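Local atomic coordinates of multiple PDZ domain protein (Mus musculus, PDB entry 4XH7), a protein that probably serves as a multivalent scaffold in signalling, its PDZ domains, here the fourth, binding short C-terminal peptides of partner proteins. Residues 12-15 and 16-20; 20-23 and 24-28. One frame throughout, in Å; residues are numbered along the deposited sequence.

Contact 1 of 2, residues 12-15 and 16-20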
ATOM      1  N   ALA A  12      -0.981  12.765   7.180  1.00 27.17           N
ATOM      2  CA  ALA A  12      -0.062  13.716   6.575  1.00 28.14           C
ATOM      3  C   ALA A  12       1.399  13.403   6.841  1.00 30.88           C
ATOM      4  O   ALA A  12       2.235  13.617   5.978  1.00 30.16           O
ATOM      5  CB  ALA A  12      -0.357  15.122   7.053  1.00 34.51           C
ATOM      6  N   ALA A  13       1.714  12.930   8.042  1.00 27.52           N
ATOM      7  CA  ALA A  13       3.081  12.589   8.386  1.00 35.34           C
ATOM      8  C   ALA A  13       3.556  11.390   7.561  1.00 29.08           C
ATOM      9  O   ALA A  13       4.693  11.378   7.099  1.00 30.70           O
ATOM     10  CB  ALA A  13       3.188  12.302   9.869  1.00 39.62           C
ATOM     11  N   LEU A  14       2.675  10.412   7.360  1.00 29.64           N
ATOM     12  CA  LEU A  14       2.977   9.255   6.512  1.00 24.84           C
ATOM     13  C   LEU A  14       3.280   9.674   5.079  1.00 25.47           C
ATOM     14  O   LEU A  14       4.285   9.243   4.498  1.00 27.19           O
ATOM     15  CB  LEU A  14       1.824   8.259   6.518  1.00 27.80           C
ATOM     16  CG  LEU A  14       1.960   6.986   7.315  1.00 36.85           C
ATOM     17  CD1 LEU A  14       0.841   6.070   6.864  1.00 39.63           C
ATOM     18  CD2 LEU A  14       3.340   6.358   7.127  1.00 34.59           C
ATOM     19  N   LEU A  15       2.398  10.489   4.493  1.00 27.37           N
ATOM     20  CA  LEU A  15       2.646  11.071   3.185  1.00 25.66           C
ATOM     21  C   LEU A  15       4.003  11.772   3.140  1.00 25.67           C
ATOM     22  O   LEU A  15       4.792  11.616   2.201  1.00 25.66           O
ATOM     23  CB  LEU A  15       1.549  12.078   2.842  1.00 25.11           C
ATOM     24  CG  LEU A  15       0.211  11.406   2.648  1.00 25.29           C
ATOM     25  CD1 LEU A  15      -0.912  12.449   2.628  1.00 29.05           C
ATOM     26  CD2 LEU A  15       0.251  10.603   1.338  1.00 26.85           C
ATOM     27  N   THR A  16       4.262  12.586   4.156  1.00 23.73           N
ATOM     28  CA  THR A  16       5.449  13.392   4.161  1.00 24.49           C
ATOM     29  C   THR A  16       6.699  12.528   4.239  1.00 25.13           C
ATOM     30  O   THR A  16       7.669  12.791   3.543  1.00 26.68           O
ATOM     31  CB  THR A  16       5.411  14.399   5.338  1.00 31.46           C
ATOM     32  OG1 THR A  16       4.445  15.413   5.043  1.00 36.19           O
ATOM     33  CG2 THR A  16       6.721  15.056   5.505  1.00 32.95           C
ATOM     34  N   LYS A  17       6.651  11.490   5.072  1.00 26.37           N
ATOM     35  CA  LYS A  17       7.749  10.548   5.201  1.00 26.08           C
ATOM     36  C   LYS A  17       8.128   9.953   3.856  1.00 23.20           C
ATOM     37  O   LYS A  17       9.301   9.896   3.477  1.00 23.47           O
ATOM     38  CB  LYS A  17       7.359   9.426   6.176  1.00 25.38           C
ATOM     39  CG  LYS A  17       8.407   8.299   6.296  1.00 31.35           C
ATOM     40  CD  LYS A  17       7.818   7.135   7.116  1.00 34.45           C
ATOM     41  CE  LYS A  17       8.694   5.897   7.049  1.00 38.87           C
ATOM     42  NZ  LYS A  17       8.099   4.804   7.862  1.00 41.35           N
ATOM     43  N   TRP A  18       7.118   9.487   3.137  1.00 21.37           N
ATOM     44  CA  TRP A  18       7.387   8.773   1.902  1.00 19.72           C
ATOM     45  C   TRP A  18       7.651   9.725   0.753  1.00 21.18           C
ATOM     46  O   TRP A  18       8.328   9.341  -0.216  1.00 20.03           O
ATOM     47  CB  TRP A  18       6.237   7.782   1.585  1.00 17.16           C
ATOM     48  CG  TRP A  18       6.427   6.587   2.416  1.00 18.88           C
ATOM     49  CD1 TRP A  18       5.813   6.298   3.606  1.00 19.61           C
ATOM     50  CD2 TRP A  18       7.380   5.549   2.187  1.00 21.30           C
ATOM     51  NE1 TRP A  18       6.305   5.106   4.115  1.00 21.67           N
ATOM     52  CE2 TRP A  18       7.263   4.630   3.259  1.00 21.72           C
ATOM     53  CE3 TRP A  18       8.292   5.285   1.155  1.00 19.99           C
ATOM     54  CZ2 TRP A  18       8.022   3.451   3.331  1.00 20.70           C
ATOM     55  CZ3 TRP A  18       9.067   4.113   1.242  1.00 20.92           C
ATOM     56  CH2 TRP A  18       8.918   3.223   2.318  1.00 21.08           C
ATOM     57  N   GLN A  19       7.143  10.959   0.834  1.00 21.59           N
ATOM     58  CA  GLN A  19       7.575  11.956  -0.151  1.00 26.08           C
ATOM     59  C   GLN A  19       9.075  12.232  -0.020  1.00 27.98           C
ATOM     60  O   GLN A  19       9.795  12.348  -1.028  1.00 22.35           O
ATOM     61  CB  GLN A  19       6.755  13.253  -0.007  1.00 23.48           C
ATOM     62  CG  GLN A  19       5.331  13.095  -0.526  1.00 28.01           C
ATOM     63  CD  GLN A  19       4.401  14.142   0.017  1.00 34.24           C
ATOM     64  OE1 GLN A  19       4.785  14.943   0.873  1.00 35.45           O
ATOM     65  NE2 GLN A  19       3.170  14.153  -0.477  1.00 30.50           N
ATOM     66  N   ARG A  20       9.584  12.312   1.212  1.00 21.19           N
ATOM     67  CA  ARG A  20      10.993  12.570   1.430  1.00 23.53           C
ATOM     68  C   ARG A  20      11.832  11.355   0.984  1.00 24.74           C
ATOM     69  O   ARG A  20      12.964  11.495   0.567  1.00 23.60           O
ATOM     70  CB  ARG A  20      11.239  12.909   2.911  1.00 26.98           C
ATOM     71  CG  ARG A  20      12.676  13.226   3.266  1.00 38.10           C
TER

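Contact 2 of 2, residues 20-23 and 24-28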
ATOM      1  N   ARG A  20       9.584  12.312   1.212  1.00 21.19           N
ATOM      2  CA  ARG A  20      10.993  12.570   1.430  1.00 23.53           C
ATOM      3  C   ARG A  20      11.832  11.355   0.984  1.00 24.74           C
ATOM      4  O   ARG A  20      12.964  11.495   0.567  1.00 23.60           O
ATOM      5  CB  ARG A  20      11.239  12.909   2.911  1.00 26.98           C
ATOM      6  CG  ARG A  20      12.676  13.226   3.266  1.00 38.10           C
ATOM      7  N   ILE A  21      11.257  10.148   1.024  1.00 22.19           N
ATOM      8  CA  ILE A  21      11.976   8.981   0.560  1.00 19.43           C
ATOM      9  C   ILE A  21      11.971   8.865  -0.978  1.00 21.78           C
ATOM     10  O   ILE A  21      13.019   8.635  -1.593  1.00 19.67           O
ATOM     11  CB  ILE A  21      11.375   7.691   1.200  1.00 18.54           C
ATOM     12  CG1 ILE A  21      11.699   7.674   2.707  1.00 19.98           C
ATOM     13  CG2 ILE A  21      11.940   6.440   0.505  1.00 19.81           C
ATOM     14  CD1 ILE A  21      10.900   6.564   3.449  1.00 22.94           C
ATOM     15  N   MET A  22      10.808   9.039  -1.618  1.00 19.46           N
ATOM     16  CA  MET A  22      10.710   8.799  -3.055  1.00 20.06           C
ATOM     17  C   MET A  22      11.109   9.985  -3.930  1.00 19.07           C
ATOM     18  O   MET A  22      11.574   9.789  -5.053  1.00 21.86           O
ATOM     19  CB  MET A  22       9.279   8.373  -3.431  1.00 21.37           C
ATOM     20  CG  MET A  22       8.804   7.120  -2.680  1.00 21.28           C
ATOM     21  SD  MET A  22       9.888   5.688  -2.880  1.00 23.16           S
ATOM     22  CE  MET A  22       9.605   5.348  -4.618  1.00 23.00           C
ATOM     23  N   GLY A  23      10.918  11.201  -3.426  1.00 19.86           N
ATOM     24  CA  GLY A  23      11.175  12.396  -4.228  1.00 18.67           C
ATOM     25  C   GLY A  23      10.032  12.744  -5.173  1.00 21.13           C
ATOM     26  O   GLY A  23       8.976  12.075  -5.234  1.00 20.46           O
ATOM     27  N   ILE A  24      10.271  13.791  -5.940  1.00 20.32           N
ATOM     28  CA  ILE A  24       9.204  14.525  -6.639  1.00 22.29           C
ATOM     29  C   ILE A  24       8.577  13.738  -7.804  1.00 22.51           C
ATOM     30  O   ILE A  24       7.474  14.072  -8.269  1.00 23.28           O
ATOM     31  CB  ILE A  24       9.766  15.888  -7.149  1.00 24.98           C
ATOM     32  CG1 ILE A  24       8.622  16.850  -7.457  1.00 31.41           C
ATOM     33  CG2 ILE A  24      10.651  15.687  -8.356  1.00 28.87           C
ATOM     34  CD1 ILE A  24       7.792  17.172  -6.235  1.00 40.42           C
ATOM     35  N   ASN A  25       9.243  12.689  -8.268  1.00 22.19           N
ATOM     36  CA  ASN A  25       8.721  11.958  -9.416  1.00 26.60           C
ATOM     37  C   ASN A  25       7.598  10.994  -9.072  1.00 24.40           C
ATOM     38  O   ASN A  25       7.089  10.298  -9.964  1.00 22.57           O
ATOM     39  CB  ASN A  25       9.827  11.186 -10.104  1.00 30.77           C
ATOM     40  CG  ASN A  25      10.803  12.111 -10.805  1.00 36.03           C
ATOM     41  OD1 ASN A  25      10.398  13.125 -11.372  1.00 39.75           O
ATOM     42  ND2 ASN A  25      12.079  11.777 -10.757  1.00 38.49           N
ATOM     43  N   TYR A  26       7.208  10.962  -7.804  1.00 21.28           N
ATOM     44  CA  TYR A  26       6.183   9.998  -7.358  1.00 18.99           C
ATOM     45  C   TYR A  26       5.064  10.700  -6.620  1.00 23.39           C
ATOM     46  O   TYR A  26       5.303  11.641  -5.856  1.00 24.22           O
ATOM     47  CB  TYR A  26       6.787   8.957  -6.447  1.00 18.48           C
ATOM     48  CG  TYR A  26       7.848   8.131  -7.096  1.00 20.68           C
ATOM     49  CD1 TYR A  26       9.155   8.591  -7.167  1.00 19.98           C
ATOM     50  CD2 TYR A  26       7.534   6.913  -7.670  1.00 24.26           C
ATOM     51  CE1 TYR A  26      10.129   7.812  -7.798  1.00 29.12           C
ATOM     52  CE2 TYR A  26       8.480   6.147  -8.288  1.00 28.11           C
ATOM     53  CZ  TYR A  26       9.773   6.599  -8.353  1.00 33.75           C
ATOM     54  OH  TYR A  26      10.700   5.808  -8.971  1.00 45.70           O
ATOM     55  N   GLU A  27       3.839  10.221  -6.843  1.00 18.83           N
ATOM     56  CA  GLU A  27       2.686  10.592  -6.044  1.00 20.44           C
ATOM     57  C   GLU A  27       2.502   9.524  -4.967  1.00 22.33           C
ATOM     58  O   GLU A  27       2.444   8.348  -5.293  1.00 21.40           O
ATOM     59  CB  GLU A  27       1.417  10.679  -6.898  1.00 21.45           C
ATOM     60  CG  GLU A  27       0.215  11.012  -6.067  1.00 28.45           C
ATOM     61  CD  GLU A  27      -1.106  10.957  -6.819  1.00 49.84           C
ATOM     62  OE1 GLU A  27      -1.153  10.464  -7.973  1.00 40.01           O
ATOM     63  OE2 GLU A  27      -2.110  11.421  -6.238  1.00 61.99           O
ATOM     64  N   ILE A  28       2.438   9.940  -3.708  1.00 21.79           N
ATOM     65  CA  ILE A  28       2.225   8.994  -2.602  1.00 20.76           C
ATOM     66  C   ILE A  28       0.748   8.917  -2.271  1.00 21.85           C
ATOM     67  O   ILE A  28       0.060   9.942  -2.313  1.00 21.96           O
ATOM     68  CB  ILE A  28       2.995   9.425  -1.316  1.00 18.26           C
ATOM     69  CG1 ILE A  28       4.448   9.802  -1.644  1.00 18.62           C
ATOM     70  CG2 ILE A  28       2.902   8.328  -0.220  1.00 18.55           C
ATOM     71  CD1 ILE A  28       5.273   8.629  -2.296  1.00 18.99           C
TER
HETATM   72  O   HOH W   1      11.748  11.228  -7.473  1.00 22.85           O
HETATM   73  O   HOH W   2       6.825  12.146  -3.560  1.00 30.08           O

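Contact 1 of 2, residues 12-15 and 16-20
Thr16 grips the carbonyl of Ala12 twice. Its backbone N donates to Ala12 O at 2.9 Å, and its hydroxyl OG1 donates to the same oxygen at 3.0 Å. The two donors arrive from opposite faces of the carbonyl plane, the hydroxyl tilted 33° from it, which lets one acceptor serve both. Thr16 OG1 stands beside its own backbone N and anti to the carbonyl carbon (chi1 -72°), the setting that turns the hydroxyl back along the helix; the hydroxyl hydrogen is directed at Ala12 O. The next acceptors are taken in step: Ala13 O by the N of Lys17 at 2.8 Å, Leu14 O by the N of Trp18 at 3.2 Å, and Leu15 O by the N of Gln19 at 2.8 Å. Leu14 O also lies at the edge of the indole, near its plane, 3.4 Å from Trp18 CD1. Beside it, methyl CD2 of Leu14 approaches Trp18 CD1 at 4.3 Å, a looser apolar contact. The extended Gln19 side chain runs back over Leu15, its CG 3.1 Å from Leu15 O. The polar ends of two side chains find their mates elsewhere: Lys17 NZ forms a salt bridge with Glu78 OE2, and Trp18 NE1 donates a hydrogen bond to the same oxygen, so a single carboxylate satisfies both. The i to i+4 spacing of all four backbone bonds is that of a regular alpha-helix, here an N-terminal helix preceding the PDZ strands, with Leu15 resting on strand 26-34, Leu14 on strands 75-79 and 102-110, and Trp18 on all three.

Contact 2 of 2, residues 20-23 and 24-28
The end methyl of Met22 sits squarely over the Tyr26 ring, its CE 3.8 Å from the ring centroid and only 5° off the normal, a CH-pi contact. Sulfur SD lies farther out above the same face, 5.2 Å from that centroid, so the pair is also a Met-aromatic contact. Bends at chi2 and chi3 fold the chain back and carry CE over the ring. Apolar packing continues nearer the backbone: Met22 CB meets Tyr26 CD1 at 3.7 Å, and Met22 CG meets Ile28 CD1 at 3.9 Å. Both partners lie on strand 26-34, at the edge of the PDZ sheet, which the chain enters from helix 5-22 through a type I beta turn, Gly23 to Tyr26. An alanine in place of Tyr26 would remove the ring and is likely to leave the Met22 methyl without its aromatic face, free to turn. Among the polar contacts, Tyr26 N donates a weak bond to Gly23 O at 3.3 Å. One water donates to Met22 O and accepts from Asn25 N; another donates to both Gly23 O and Tyr26 O. Gly23 leaves the helix with positive phi (81°); at these backbone angles a side chain would press against the carbonyl O of Met22, which favours glycine.

Overall arrangement
Along the chain the contacts come in direct succession, meeting at Arg20: contact 1 lies within helix 5-22, and contact 2 carries that helix through a turn into strand 26-34. Their centres are about 9 Å apart, on the same side of the chain's centre, both near the surface. Ile28 ties them together, because the strand returns alongside the helix it has just left: Gln19 CG packs on Ile28 CG1 at 3.6 Å, and Trp18 O lies 3.8 Å from Ile28 CD1. Residues of both contacts also touch strand 102-110. The helix thus packs on the sheet of strands 26-34, 102-110 and 75-79, apparently as an N-terminal extension: the two canonical PDZ helices match 63-67 and 89-97.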